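PDB 5D2K: 4-oxalocrotonate decarboxylase NahK from Pseudomonas putida, which catalyses the metal-assisted decarboxylation of 4-oxalocrotonate, (3E)-2-oxohex-3-enedioate, to 2-oxopent-4-enoate and CO2, a step in naphthalene degradation. Local coordinates for residues Glu114-Val119 / Thr145-Asp150; Tyr141-Val146 / Phe173-Arg178. The protein carries 1 engineered substitution. All coordinates share one frame; numbering follows the deposited sequence.

Overall arrangement
Contacts 1 and 2 are successive strand pairings of one mixed sheet in the FAA-hydrolase-type domain. Strand 139-149 lies between strands 112-121 and 170-175 and serves both, with Thr145 and Val146 taking part in each. Contact 1 is wholly buried, its centre about 7 Å from the centre of the chain. Three of its glutamates bind magnesium, which in turn is chelated by 2-oxoadipate. Contact 2 is also largely buried, but lies about 13 Å from the chain centre and runs out to exposed Arg178. Its chemistry is plainer: backbone bonds, threonine methyls and aliphatic groups. Ser118 O also receives a probable hydrogen bond from Ile143 N, which joins the two contacts directly.

Contact 1. Residues Glu114-Val119 / Thr145-Asp150. With MG (magnesium ion), chain C; OOG (2-oxoadipic acid), chain D.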
ATOM      1  N   GLU A 114       5.403  -6.186  -4.653  1.00 11.19           N
ATOM      2  CA  GLU A 114       6.281  -5.018  -4.503  1.00 12.73           C
ATOM      3  C   GLU A 114       7.129  -5.188  -3.253  1.00 12.18           C
ATOM      4  O   GLU A 114       6.631  -5.626  -2.216  1.00 13.15           O
ATOM      5  CB  GLU A 114       5.469  -3.713  -4.353  1.00 20.65           C
ATOM      6  CG  GLU A 114       4.396  -3.462  -5.384  1.00 24.11           C
ATOM      7  CD  GLU A 114       3.565  -2.209  -5.092  1.00 22.64           C
ATOM      8  OE1 GLU A 114       3.115  -2.005  -3.943  1.00 15.38           O
ATOM      9  OE2 GLU A 114       3.338  -1.432  -6.031  1.00 32.94           O
ATOM     10  N   ALA A 115       8.403  -4.810  -3.319  1.00 10.93           N
ATOM     11  CA  ALA A 115       9.226  -4.802  -2.110  1.00 10.58           C
ATOM     12  C   ALA A 115       9.201  -3.439  -1.426  1.00 11.03           C
ATOM     13  O   ALA A 115       9.414  -2.412  -2.068  1.00 11.34           O
ATOM     14  CB  ALA A 115      10.657  -5.195  -2.442  1.00 13.36           C
ATOM     15  N   GLU A 116       8.922  -3.430  -0.123  1.00  8.57           N
ATOM     16  CA  GLU A 116       8.793  -2.170   0.623  1.00 10.37           C
ATOM     17  C   GLU A 116       9.472  -2.234   1.979  1.00  9.23           C
ATOM     18  O   GLU A 116       9.843  -3.308   2.455  1.00  9.99           O
ATOM     19  CB  GLU A 116       7.309  -1.795   0.820  1.00 10.32           C
ATOM     20  CG  GLU A 116       6.477  -1.970  -0.451  1.00  9.33           C
ATOM     21  CD  GLU A 116       5.171  -1.206  -0.492  1.00 12.26           C
ATOM     22  OE1 GLU A 116       4.920  -0.326   0.357  1.00 10.22           O
ATOM     23  OE2 GLU A 116       4.396  -1.474  -1.426  1.00 13.43           O
ATOM     24  N   ILE A 117       9.639  -1.073   2.601  1.00  9.15           N
ATOM     25  CA  ILE A 117      10.033  -1.055   3.997  1.00  9.38           C
ATOM     26  C   ILE A 117       8.921  -0.357   4.785  1.00 10.62           C
ATOM     27  O   ILE A 117       8.385   0.690   4.381  1.00 10.96           O
ATOM     28  CB  ILE A 117      11.434  -0.391   4.207  1.00 11.40           C
ATOM     29  CG1 ILE A 117      11.925  -0.585   5.648  1.00 12.29           C
ATOM     30  CG2 ILE A 117      11.425   1.065   3.820  1.00 12.57           C
ATOM     31  CD1 ILE A 117      12.203  -2.056   6.036  1.00 13.92           C
ATOM     32  N   SER A 118       8.514  -1.001   5.871  1.00  9.70           N
ATOM     33  CA  SER A 118       7.465  -0.448   6.715  1.00  8.48           C
ATOM     34  C   SER A 118       8.025   0.056   8.024  1.00 10.42           C
ATOM     35  O   SER A 118       9.120  -0.337   8.436  1.00  9.53           O
ATOM     36  CB  SER A 118       6.389  -1.493   7.010  1.00 10.28           C
ATOM     37  OG  SER A 118       5.846  -1.997   5.815  1.00  9.84           O
ATOM     38  N   VAL A 119       7.251   0.915   8.676  1.00  9.79           N
ATOM     39  CA  VAL A 119       7.586   1.388  10.018  1.00  9.92           C
ATOM     40  C   VAL A 119       6.395   1.192  10.936  1.00  9.75           C
ATOM     41  O   VAL A 119       5.253   1.115  10.480  1.00 10.60           O
ATOM     42  CB  VAL A 119       8.002   2.891  10.041  1.00 10.70           C
ATOM     43  CG1 VAL A 119       9.245   3.116   9.194  1.00 11.53           C
ATOM     44  CG2 VAL A 119       6.848   3.793   9.582  1.00 11.29           C
ATOM     45  N   THR A 145       8.775  -5.634   4.313  1.00  7.71           N
ATOM     46  CA  THR A 145       7.407  -5.982   3.937  1.00  8.25           C
ATOM     47  C   THR A 145       7.265  -6.090   2.425  1.00 10.40           C
ATOM     48  O   THR A 145       7.665  -5.180   1.696  1.00 12.33           O
ATOM     49  CB  THR A 145       6.386  -4.926   4.434  1.00  9.32           C
ATOM     50  OG1 THR A 145       6.556  -4.695   5.835  1.00 10.25           O
ATOM     51  CG2 THR A 145       4.945  -5.377   4.181  1.00 11.61           C
ATOM     52  N   VAL A 146       6.677  -7.191   1.960  1.00  8.48           N
ATOM     53  CA  VAL A 146       6.335  -7.353   0.554  1.00  9.33           C
ATOM     54  C   VAL A 146       4.836  -7.144   0.384  1.00 10.82           C
ATOM     55  O   VAL A 146       4.044  -7.817   1.052  1.00 12.88           O
ATOM     56  CB  VAL A 146       6.730  -8.758   0.038  1.00  9.47           C
ATOM     57  CG1 VAL A 146       6.281  -8.960  -1.419  1.00 11.48           C
ATOM     58  CG2 VAL A 146       8.236  -8.941   0.140  1.00 10.89           C
ATOM     59  N   GLU A 147       4.432  -6.192  -0.455  1.00  8.34           N
ATOM     60  CA  GLU A 147       3.009  -6.025  -0.722  1.00  8.55           C
ATOM     61  C   GLU A 147       2.579  -6.893  -1.882  1.00 10.83           C
ATOM     62  O   GLU A 147       3.318  -7.062  -2.835  1.00 11.36           O
ATOM     63  CB  GLU A 147       2.637  -4.574  -1.043  1.00  9.50           C
ATOM     64  CG  GLU A 147       1.132  -4.346  -0.814  1.00 11.11           C
ATOM     65  CD  GLU A 147       0.642  -2.918  -1.033  1.00 14.88           C
ATOM     66  OE1 GLU A 147       1.417  -2.051  -1.489  1.00 13.63           O
ATOM     67  OE2 GLU A 147      -0.553  -2.677  -0.756  1.00 15.12           O
ATOM     68  N   VAL A 148       1.372  -7.440  -1.787  1.00  7.08           N
ATOM     69  CA  VAL A 148       0.696  -8.001  -2.950  1.00  9.54           C
ATOM     70  C   VAL A 148      -0.363  -7.000  -3.355  1.00  8.59           C
ATOM     71  O   VAL A 148      -1.301  -6.757  -2.585  1.00 10.42           O
ATOM     72  CB  VAL A 148       0.056  -9.369  -2.670  1.00  9.40           C
ATOM     73  CG1 VAL A 148      -0.530  -9.945  -3.973  1.00 10.17           C
ATOM     74  CG2 VAL A 148       1.079 -10.328  -2.071  1.00  9.54           C
ATOM     75  N   ILE A 149      -0.209  -6.396  -4.532  1.00  9.12           N
ATOM     76  CA  ILE A 149      -1.234  -5.484  -5.030  1.00  8.61           C
ATOM     77  C   ILE A 149      -2.056  -6.168  -6.101  1.00  9.79           C
ATOM     78  O   ILE A 149      -1.584  -7.085  -6.776  1.00 11.69           O
ATOM     79  CB  ILE A 149      -0.652  -4.171  -5.578  1.00 11.50           C
ATOM     80  CG1 ILE A 149       0.426  -4.443  -6.626  1.00 12.80           C
ATOM     81  CG2 ILE A 149      -0.146  -3.290  -4.427  1.00 13.83           C
ATOM     82  CD1 ILE A 149       0.848  -3.180  -7.396  1.00 18.65           C
ATOM     83  N   ASP A 150      -3.301  -5.737  -6.227  1.00  9.20           N
ATOM     84  CA  ASP A 150      -4.247  -6.435  -7.090  1.00 11.29           C
ATOM     85  C   ASP A 150      -5.392  -5.498  -7.428  1.00 10.96           C
ATOM     86  O   ASP A 150      -6.464  -5.552  -6.817  1.00 12.71           O
ATOM     87  CB  ASP A 150      -4.745  -7.712  -6.391  1.00  9.84           C
ATOM     88  CG  ASP A 150      -5.474  -8.654  -7.326  1.00 12.85           C
ATOM     89  OD1 ASP A 150      -5.116  -8.702  -8.515  1.00 12.98           O
ATOM     90  OD2 ASP A 150      -6.402  -9.355  -6.868  1.00 12.72           O
TER
HETATM   91 MG    MG C 301       2.732  -0.753  -2.297  1.00 12.55          MG
HETATM   92  C2  OOG D 302      -1.376   1.190  -6.774  1.00 22.99           C
HETATM   93  C3  OOG D 302      -0.629   0.735  -5.532  1.00 26.41           C
HETATM   94  C4  OOG D 302       0.651   1.526  -5.353  1.00 22.44           C
HETATM   95  C6  OOG D 302       2.991   1.280  -4.230  1.00 17.49           C
HETATM   96  O4  OOG D 302       3.707   0.784  -3.329  1.00 16.59           O
HETATM   97  O3  OOG D 302       3.488   2.039  -5.101  1.00 20.41           O
HETATM   98  C5  OOG D 302       1.522   0.938  -4.266  1.00 16.99           C
HETATM   99  C1  OOG D 302      -1.044   0.283  -7.942  1.00 30.42           C
HETATM  100  O1  OOG D 302      -1.942  -0.419  -8.491  1.00 26.12           O
HETATM  101  O2  OOG D 302       0.140   0.239  -8.369  1.00 31.38           O
HETATM  102  O5  OOG D 302       1.093   0.197  -3.408  1.00 13.72           O
HETATM  103  O   HOH W   1       2.569   0.564  -0.683  1.00 12.84           O
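Strands 114-119 and 145-149 pair antiparallel, their directions 133° apart, with Glu114-Glu147 and Glu116-Thr145 as hydrogen-bonded pairs and Ala115-Val146 as the non-hydrogen-bonded pair between them.

Glu114, Glu116 and Glu147 point to the same face of the sheet. Each gives one carboxylate oxygen to magnesium: Glu114 OE1 at 2.1 Å, Glu116 OE2 at 2.0 Å and Glu147 OE1 at 2.0 Å. The 2-oxoadipate atoms O4 and O5 and one water bring the ligands to six. That water also donates to Glu116 OE1, so both oxygens of this carboxylate are held. Glu147 reaches the metal with CG anti to its backbone N (chi1 -159°) and an extended chain. The second oxygens of Glu114 and Glu147 form salt bridges with Lys77 and Lys69. Ile149 crosses Glu114 at about a right angle, and its CD1 lies 3.3 Å from Glu114 OE2. Farther along, Ser118 OG donates to Thr145 OG1 at 2.8 Å.

The metal, with Lys69 and Lys77, probably offsets the repulsion of three carboxylates whose metal-bound oxygens Glu114 OE1, Glu116 OE2 and Glu147 OE1 lie 2.9 to 3.0 Å apart. Bound by the 2-oxo acid through O4 and O5, it would polarise the keto group, consistent with metal-assisted decarboxylation.

Contact 2. Residues Tyr141-Val146 / Phe173-Arg178; sequences YVIPTV and FITGGR
The Phe173 ring meets the Thr145 methyl obliquely, with CD2 4.2 Å from Thr145 CG2. Beyond the two segments, the ring packs on Phe95 and Met238 and meets the Phe236 ring with the planes at about 30°. The puckered ring of Pro144 packs against the backbone of Gly176 and Arg178, just after the other strand. Its CD lies 3.4 Å from Gly176 O and equally near Arg178 O.

Thr145 and Thr175 form a non-hydrogen-bonded pair and lie side by side on one face of the sheet. Thr145 CG2, anti to the backbone N, lies beside Phe173 CB and CD2, while OG1 comes 3.9 Å from Thr175 CG2. That hydroxyl donates to Ile143 O from above the carbonyl plane and accepts from Ser118 OG, so two bonds fix its rotation. A valine in place of Thr145 would probably leave Ile143 O and Ser118 OG without this shared partner. Ile143 CG2 lies 3.6 Å from Thr175 CB.

The opposite face carries Val146 and Ile174, which point the same way and meet at CG1 and CD1 (4.2 Å). Val264 of strand 263-268 packs against both. Val146 N bonds to Ile174 O, and Ile174 N to Val146 O, each at 2.8 Å. Gly176 N adds a longer bond to Pro144 O, 3.1 Å.

This is an antiparallel pair in the FAA-hydrolase-type fold, with one face packed against the second sheet. It joins strand 170-175 to the strand that bears Glu147 of the magnesium site.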
ATOM      1  N   TYR A 141      10.147   1.089  15.180  1.00 10.26           N
ATOM      2  CA  TYR A 141      11.029   0.141  14.502  1.00 11.01           C
ATOM      3  C   TYR A 141      10.599  -0.032  13.043  1.00 10.43           C
ATOM      4  O   TYR A 141       9.574   0.510  12.611  1.00 10.47           O
ATOM      5  CB  TYR A 141      11.048  -1.209  15.237  1.00 13.10           C
ATOM      6  CG  TYR A 141       9.689  -1.849  15.448  1.00 12.65           C
ATOM      7  CD1 TYR A 141       8.890  -1.495  16.535  1.00 10.78           C
ATOM      8  CD2 TYR A 141       9.218  -2.822  14.578  1.00 11.53           C
ATOM      9  CE1 TYR A 141       7.645  -2.080  16.735  1.00 11.74           C
ATOM     10  CE2 TYR A 141       7.974  -3.419  14.768  1.00 11.74           C
ATOM     11  CZ  TYR A 141       7.198  -3.041  15.847  1.00 14.21           C
ATOM     12  OH  TYR A 141       5.967  -3.631  16.032  1.00 13.45           O
ATOM     13  N   VAL A 142      11.404  -0.766  12.284  1.00 10.30           N
ATOM     14  CA  VAL A 142      11.163  -0.953  10.858  1.00 10.90           C
ATOM     15  C   VAL A 142      10.897  -2.432  10.562  1.00 12.04           C
ATOM     16  O   VAL A 142      11.372  -3.299  11.296  1.00 13.05           O
ATOM     17  CB  VAL A 142      12.348  -0.434  10.027  1.00 13.64           C
ATOM     18  CG1 VAL A 142      12.726   0.978  10.494  1.00 15.37           C
ATOM     19  CG2 VAL A 142      13.533  -1.382  10.133  1.00 16.37           C
ATOM     20  N   ILE A 143      10.118  -2.693   9.507  1.00  9.61           N
ATOM     21  CA  ILE A 143       9.687  -4.043   9.144  0.56 11.36           C
ATOM     22  C   ILE A 143       9.789  -4.290   7.642  1.00 10.76           C
ATOM     23  O   ILE A 143       9.051  -3.677   6.872  1.00 10.63           O
ATOM     24  CB  ILE A 143       8.225  -4.296   9.569  0.56 12.10           C
ATOM     25  CG1 ILE A 143       8.071  -4.180  11.089  0.56 11.17           C
ATOM     26  CG2 ILE A 143       7.742  -5.656   9.083  0.56 12.78           C
ATOM     27  CD1 ILE A 143       6.633  -4.290  11.545  0.56 14.69           C
ATOM     28  N   PRO A 144      10.697  -5.194   7.220  1.00  9.06           N
ATOM     29  CA  PRO A 144      10.710  -5.594   5.803  1.00  9.95           C
ATOM     30  C   PRO A 144       9.346  -6.144   5.403  1.00 10.67           C
ATOM     31  O   PRO A 144       8.811  -6.990   6.118  1.00  9.51           O
ATOM     32  CB  PRO A 144      11.788  -6.676   5.755  1.00  9.22           C
ATOM     33  CG  PRO A 144      12.758  -6.260   6.839  1.00  8.94           C
ATOM     34  CD  PRO A 144      11.827  -5.782   7.963  1.00 10.10           C
ATOM     35  N   THR A 145       8.775  -5.634   4.313  1.00  7.71           N
ATOM     36  CA  THR A 145       7.407  -5.982   3.937  1.00  8.25           C
ATOM     37  C   THR A 145       7.265  -6.090   2.425  1.00 10.40           C
ATOM     38  O   THR A 145       7.665  -5.180   1.696  1.00 12.33           O
ATOM     39  CB  THR A 145       6.386  -4.926   4.434  1.00  9.32           C
ATOM     40  OG1 THR A 145       6.556  -4.695   5.835  1.00 10.25           O
ATOM     41  CG2 THR A 145       4.945  -5.377   4.181  1.00 11.61           C
ATOM     42  N   VAL A 146       6.677  -7.191   1.960  1.00  8.48           N
ATOM     43  CA  VAL A 146       6.335  -7.353   0.554  1.00  9.33           C
ATOM     44  C   VAL A 146       4.836  -7.144   0.384  1.00 10.82           C
ATOM     45  O   VAL A 146       4.044  -7.817   1.052  1.00 12.88           O
ATOM     46  CB  VAL A 146       6.730  -8.758   0.038  1.00  9.47           C
ATOM     47  CG1 VAL A 146       6.281  -8.960  -1.419  1.00 11.48           C
ATOM     48  CG2 VAL A 146       8.236  -8.941   0.140  1.00 10.89           C
ATOM     49  N   PHE A 173      -0.318  -8.309   2.396  1.00  8.05           N
ATOM     50  CA  PHE A 173       1.050  -7.887   2.682  1.00 10.49           C
ATOM     51  C   PHE A 173       1.730  -8.948   3.532  1.00 10.16           C
ATOM     52  O   PHE A 173       1.096  -9.615   4.349  1.00  9.32           O
ATOM     53  CB  PHE A 173       1.087  -6.504   3.360  1.00  9.66           C
ATOM     54  CG  PHE A 173       0.517  -6.469   4.754  1.00 10.96           C
ATOM     55  CD1 PHE A 173      -0.844  -6.257   4.971  1.00  8.66           C
ATOM     56  CD2 PHE A 173       1.346  -6.626   5.858  1.00 10.30           C
ATOM     57  CE1 PHE A 173      -1.359  -6.221   6.264  1.00  9.38           C
ATOM     58  CE2 PHE A 173       0.840  -6.590   7.148  1.00 11.49           C
ATOM     59  CZ  PHE A 173      -0.512  -6.387   7.360  1.00 10.70           C
ATOM     60  N   ILE A 174       3.032  -9.103   3.303  1.00  9.50           N
ATOM     61  CA  ILE A 174       3.841 -10.140   3.949  1.00  9.74           C
ATOM     62  C   ILE A 174       4.994  -9.497   4.718  1.00 10.95           C
ATOM     63  O   ILE A 174       5.863  -8.875   4.110  1.00 10.63           O
ATOM     64  CB  ILE A 174       4.434 -11.132   2.912  1.00 10.46           C
ATOM     65  CG1 ILE A 174       3.380 -11.575   1.890  1.00 13.75           C
ATOM     66  CG2 ILE A 174       5.077 -12.331   3.616  1.00  9.74           C
ATOM     67  CD1 ILE A 174       3.936 -11.872   0.488  1.00 12.22           C
ATOM     68  N   THR A 175       5.017  -9.639   6.039  1.00 10.23           N
ATOM     69  CA  THR A 175       6.126  -9.097   6.826  1.00  9.94           C
ATOM     70  C   THR A 175       7.147 -10.194   7.084  1.00 12.22           C
ATOM     71  O   THR A 175       6.804 -11.385   7.132  1.00 14.95           O
ATOM     72  CB  THR A 175       5.670  -8.507   8.176  1.00 12.80           C
ATOM     73  OG1 THR A 175       5.060  -9.530   8.973  1.00 15.05           O
ATOM     74  CG2 THR A 175       4.689  -7.352   7.969  1.00 14.08           C
ATOM     75  N   GLY A 176       8.409  -9.816   7.235  1.00 10.86           N
ATOM     76  CA  GLY A 176       9.420 -10.813   7.513  1.00 11.71           C
ATOM     77  C   GLY A 176      10.779 -10.208   7.780  1.00 14.34           C
ATOM     78  O   GLY A 176      10.886  -9.017   8.068  1.00 11.91           O
ATOM     79  N   GLY A 177      11.810 -11.042   7.691  1.00 13.00           N
ATOM     80  CA  GLY A 177      13.172 -10.627   7.968  1.00 16.00           C
ATOM     81  C   GLY A 177      13.346 -10.121   9.389  1.00 14.39           C
ATOM     82  O   GLY A 177      12.631 -10.525  10.304  1.00 18.10           O
ATOM     83  N   ARG A 178      14.302  -9.217   9.574  1.00 12.04           N
ATOM     84  CA  ARG A 178      14.613  -8.679  10.897  1.00 13.02           C
ATOM     85  C   ARG A 178      13.991  -7.300  11.136  1.00 13.94           C
ATOM     86  O   ARG A 178      14.172  -6.394  10.318  1.00 17.74           O
ATOM     87  CB  ARG A 178      16.136  -8.628  11.069  1.00 16.94           C
ATOM     88  CG  ARG A 178      16.795  -9.984  10.810  1.00 23.83           C
ATOM     89  CD  ARG A 178      18.313  -9.897  10.665  1.00 34.13           C
ATOM     90  NE  ARG A 178      18.978  -9.615  11.933  1.00 38.42           N
ATOM     91  CZ  ARG A 178      19.594 -10.528  12.675  1.00 36.77           C
ATOM     92  NH1 ARG A 178      19.633 -11.796  12.276  1.00 32.40           N
ATOM     93  NH2 ARG A 178      20.174 -10.174  13.814  1.00 34.27           N
TER